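Local coordinates for protein endo-1,4-beta-xylanase D (PDB 1W0N) that probably binds xylan in a calcium-dependent manner through this carbohydrate-binding module, which belongs to a xylanase that hydrolyses beta-1,4-xylan, at residues H57-G63 against T91-L97. Sequence-based numbering, arbitrary orientation.
Sequences HNISVRG and TPTVQTL. With SO4 (sulfate ion), chain D.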
ATOM      1  N   HIS A  57     -15.128   3.204   1.026  1.00  5.64           N
ATOM      2  CA  HIS A  57     -14.659   1.861   1.308  1.00  5.77           C
ATOM      3  C   HIS A  57     -13.840   1.815   2.588  1.00  6.07           C
ATOM      4  O   HIS A  57     -13.254   2.797   3.015  1.00  6.93           O
ATOM      5  CB  HIS A  57     -13.739   1.340   0.184  1.00  6.04           C
ATOM      6  CG  HIS A  57     -14.479   1.090  -1.085  1.00  6.18           C
ATOM      7  ND1 HIS A  57     -14.829   2.108  -1.933  1.00  6.39           N
ATOM      8  CD2 HIS A  57     -15.009  -0.055  -1.571  1.00  7.29           C
ATOM      9  CE1 HIS A  57     -15.550   1.586  -2.912  1.00  6.67           C
ATOM     10  NE2 HIS A  57     -15.674   0.292  -2.730  1.00  7.53           N
ATOM     11  N   ASN A  58     -13.783   0.596   3.146  1.00  6.93           N
ATOM     12  CA  ASN A  58     -12.747   0.215   4.082  1.00  7.44           C
ATOM     13  C   ASN A  58     -11.616  -0.405   3.287  1.00  7.16           C
ATOM     14  O   ASN A  58     -11.844  -1.145   2.321  1.00  8.08           O
ATOM     15  CB  ASN A  58     -13.290  -0.803   5.084  1.00  9.03           C
ATOM     16  CG  ASN A  58     -14.494  -0.310   5.837  1.00 10.22           C
ATOM     17  OD1 ASN A  58     -15.542  -1.026   5.934  1.00 16.84           O
ATOM     18  ND2 ASN A  58     -14.403   0.844   6.368  1.00  9.46           N
ATOM     19  N   ILE A  59     -10.373  -0.072   3.667  1.00  7.34           N
ATOM     20  CA  ILE A  59      -9.220  -0.518   2.919  1.00  6.79           C
ATOM     21  C   ILE A  59      -8.209  -1.128   3.885  1.00  6.47           C
ATOM     22  O   ILE A  59      -7.792  -0.467   4.836  1.00  7.40           O
ATOM     23  CB  ILE A  59      -8.554   0.615   2.149  1.00  9.14           C
ATOM     24  CG1 ILE A  59      -9.559   1.432   1.336  1.00 12.11           C
ATOM     25  CG2 ILE A  59      -7.499   0.053   1.212  1.00  9.78           C
ATOM     26  CD1 ILE A  59      -9.701   2.799   1.771  1.00 12.73           C
ATOM     27  N   SER A  60      -7.809  -2.377   3.613  1.00  5.85           N
ATOM     28  CA  SER A  60      -6.799  -3.031   4.423  1.00  5.74           C
ATOM     29  C   SER A  60      -5.608  -3.406   3.552  1.00  5.37           C
ATOM     30  O   SER A  60      -5.756  -3.739   2.379  1.00  5.97           O
ATOM     31  CB  SER A  60      -7.351  -4.261   5.122  1.00  7.41           C
ATOM     32  OG  SER A  60      -8.248  -3.939   6.171  1.00  9.30           O
ATOM     33  N   VAL A  61      -4.423  -3.337   4.157  1.00  4.78           N
ATOM     34  CA  VAL A  61      -3.193  -3.770   3.510  1.00  4.54           C
ATOM     35  C   VAL A  61      -2.462  -4.661   4.503  1.00  4.40           C
ATOM     36  O   VAL A  61      -2.295  -4.296   5.671  1.00  4.68           O
ATOM     37  CB  VAL A  61      -2.307  -2.580   3.081  1.00  5.14           C
ATOM     38  CG1 VAL A  61      -0.915  -3.042   2.624  1.00  5.40           C
ATOM     39  CG2 VAL A  61      -2.986  -1.818   1.950  1.00  6.45           C
ATOM     40  N   ARG A  62      -2.020  -5.842   4.029  1.00  4.35           N
ATOM     41  CA  ARG A  62      -1.116  -6.666   4.809  1.00  4.48           C
ATOM     42  C   ARG A  62       0.313  -6.269   4.439  1.00  4.20           C
ATOM     43  O   ARG A  62       0.655  -6.212   3.257  1.00  4.72           O
ATOM     44  CB  ARG A  62      -1.349  -8.155   4.551  1.00  4.94           C
ATOM     45  CG  ARG A  62      -0.451  -9.037   5.396  1.00  5.12           C
ATOM     46  CD  ARG A  62      -0.873 -10.490   5.363  1.00  5.84           C
ATOM     47  NE  ARG A  62      -0.133 -11.307   6.316  1.00  6.33           N
ATOM     48  CZ  ARG A  62       0.759 -12.258   6.027  1.00  5.88           C
ATOM     49  NH1 ARG A  62       1.162 -12.489   4.783  1.00  6.62           N
ATOM     50  NH2 ARG A  62       1.270 -12.996   7.024  1.00  6.72           N
ATOM     51  N   GLY A  63       1.109  -5.957   5.458  1.00  4.17           N
ATOM     52  CA  GLY A  63       2.450  -5.469   5.235  1.00  4.06           C
ATOM     53  C   GLY A  63       3.341  -5.732   6.435  1.00  3.84           C
ATOM     54  O   GLY A  63       2.908  -6.270   7.451  1.00  4.47           O
ATOM     55  N   THR A  91       7.090  -8.665  11.778  1.00  6.18           N
ATOM     56  CA  THR A  91       6.013  -9.621  11.571  1.00  6.37           C
ATOM     57  C   THR A  91       4.879  -8.963  10.804  1.00  5.80           C
ATOM     58  O   THR A  91       4.393  -7.892  11.223  1.00  6.68           O
ATOM     59  CB  THR A  91       5.544 -10.166  12.909  1.00  8.03           C
ATOM     60  OG1 THR A  91       6.661 -10.849  13.488  1.00 10.21           O
ATOM     61  CG2 THR A  91       4.415 -11.167  12.743  1.00  8.62           C
ATOM     62  N   PRO A  92       4.418  -9.562   9.712  1.00  5.47           N
ATOM     63  CA  PRO A  92       3.307  -8.964   8.966  1.00  5.36           C
ATOM     64  C   PRO A  92       2.050  -8.788   9.808  1.00  5.73           C
ATOM     65  O   PRO A  92       1.693  -9.654  10.608  1.00  6.65           O
ATOM     66  CB  PRO A  92       3.053  -9.957   7.826  1.00  6.44           C
ATOM     67  CG  PRO A  92       4.396 -10.652   7.641  1.00  6.32           C
ATOM     68  CD  PRO A  92       4.935 -10.779   9.045  1.00  6.16           C
ATOM     69  N   THR A  93       1.354  -7.681   9.558  1.00  5.78           N
ATOM     70  CA  THR A  93       0.025  -7.466  10.089  1.00  6.24           C
ATOM     71  C   THR A  93      -0.866  -6.879   9.001  1.00  5.33           C
ATOM     72  O   THR A  93      -0.395  -6.338   8.012  1.00  5.80           O
ATOM     73  CB  THR A  93      -0.020  -6.514  11.299  1.00  7.74           C
ATOM     74  OG1 THR A  93       0.308  -5.179  10.887  1.00  8.21           O
ATOM     75  CG2 THR A  93       0.943  -6.912  12.428  1.00  9.59           C
ATOM     76  N   VAL A  94      -2.185  -6.981   9.254  1.00  6.21           N
ATOM     77  CA  VAL A  94      -3.169  -6.316   8.435  1.00  6.30           C
ATOM     78  C   VAL A  94      -3.511  -4.979   9.112  1.00  6.14           C
ATOM     79  O   VAL A  94      -3.954  -4.949  10.268  1.00  8.19           O
ATOM     80  CB  VAL A  94      -4.431  -7.180   8.248  1.00  7.72           C
ATOM     81  CG1 VAL A  94      -5.516  -6.415   7.504  1.00 10.11           C
ATOM     82  CG2 VAL A  94      -4.099  -8.483   7.521  1.00  8.92           C
ATOM     83  N   GLN A  95      -3.291  -3.896   8.383  1.00  5.02           N
ATOM     84  CA  GLN A  95      -3.610  -2.548   8.835  1.00  4.97           C
ATOM     85  C   GLN A  95      -4.775  -2.030   8.002  1.00  4.98           C
ATOM     86  O   GLN A  95      -4.969  -2.441   6.862  1.00  5.82           O
ATOM     87  CB  GLN A  95      -2.377  -1.656   8.709  1.00  5.29           C
ATOM     88  CG  GLN A  95      -1.234  -2.104   9.611  1.00  5.50           C
ATOM     89  CD  GLN A  95      -1.525  -1.909  11.086  1.00  5.65           C
ATOM     90  OE1 GLN A  95      -2.162  -0.904  11.480  1.00  5.86           O
ATOM     91  NE2 GLN A  95      -1.044  -2.808  11.907  1.00  6.82           N
ATOM     92  N   THR A  96      -5.549  -1.102   8.591  1.00  5.37           N
ATOM     93  CA  THR A  96      -6.812  -0.703   8.019  1.00  5.72           C
ATOM     94  C   THR A  96      -7.014   0.813   8.088  1.00  5.34           C
ATOM     95  O   THR A  96      -6.673   1.459   9.080  1.00  6.14           O
ATOM     96  CB  THR A  96      -7.957  -1.411   8.790  1.00  7.01           C
ATOM     97  OG1 THR A  96      -7.778  -2.838   8.660  1.00  8.48           O
ATOM     98  CG2 THR A  96      -9.340  -1.080   8.235  1.00  8.24           C
ATOM     99  N   LEU A  97      -7.610   1.331   7.005  1.00  5.69           N
ATOM    100  CA  LEU A  97      -8.184   2.665   6.933  1.00  6.07           C
ATOM    101  C   LEU A  97      -9.671   2.477   6.669  1.00  6.42           C
ATOM    102  O   LEU A  97     -10.058   1.946   5.629  1.00  7.56           O
ATOM    103  CB  LEU A  97      -7.574   3.459   5.775  1.00  6.87           C
ATOM    104  CG  LEU A  97      -6.111   3.869   5.954  1.00  7.91           C
ATOM    105  CD1 LEU A  97      -5.517   4.377   4.646  1.00  9.53           C
ATOM    106  CD2 LEU A  97      -6.023   4.950   7.038  1.00 10.40           C
TER
HETATM  107  S   SO4 D1134     -17.195  -0.279  -5.446  0.50  7.85           S
HETATM  108  O1  SO4 D1134     -18.145  -1.224  -5.099  0.50  9.14           O
HETATM  109  O2  SO4 D1134     -17.557   0.982  -5.009  0.50 21.44           O
HETATM  110  O3  SO4 D1134     -15.870  -0.744  -4.999  0.50 22.42           O
HETATM  111  O4  SO4 D1134     -17.350  -0.489  -6.915  0.50 20.71           O
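S60 and T96 share a hydroxyl-hydroxyl hydrogen bond across two antiparallel strands: at a non-hydrogen-bonded pair, where the backbones make no N-H...O bond, OG of S60 lies 2.8 Å from OG1 of T96, and either hydroxyl could donate. Each oxygen sits anti to its own carbonyl carbon (chi1 -71° and -60°), which brings the two together. On the same face CG1 of V94 packs 3.7 Å from CB of S60. Next along, R62 runs out extended from CG to NE, and CB of P92 sits over one face of its guanidinium, toward the rim, with R62 NH2 3.6 Å from P92 CB; R62 NH1 forms a salt bridge with D125, a calcium ligand, so the arginine links strand 56-65 to the calcium site on the neighbouring strand 122-130.

The ladder itself is regular: I59 with L97, V61 with Q95 and G63 with T93 each exchange two bonds, those between I59 and L97 being 2.8 Å from N to O. On the opposite face V61 and L97 touch F85 of strand 80-88 in the other sheet of the beta-sandwich, while Q95 bends back so that NE2 donates almost straight (176°) to T93 OG1 at 2.9 Å.

Beyond the paired residues, a sulfate, probably from the crystallisation liquor, lies off the ring edge of H57 at NE2 in a weak and doubtful bond, and ND1 is hydrogen-bonded to H102. Replacing H57 with an alanine would probably leave H102 without this partner and open a gap beside F52. Backbone bonds thus set the register, while the hydroxyl pair and the arginine-proline packing add side-chain links on one face.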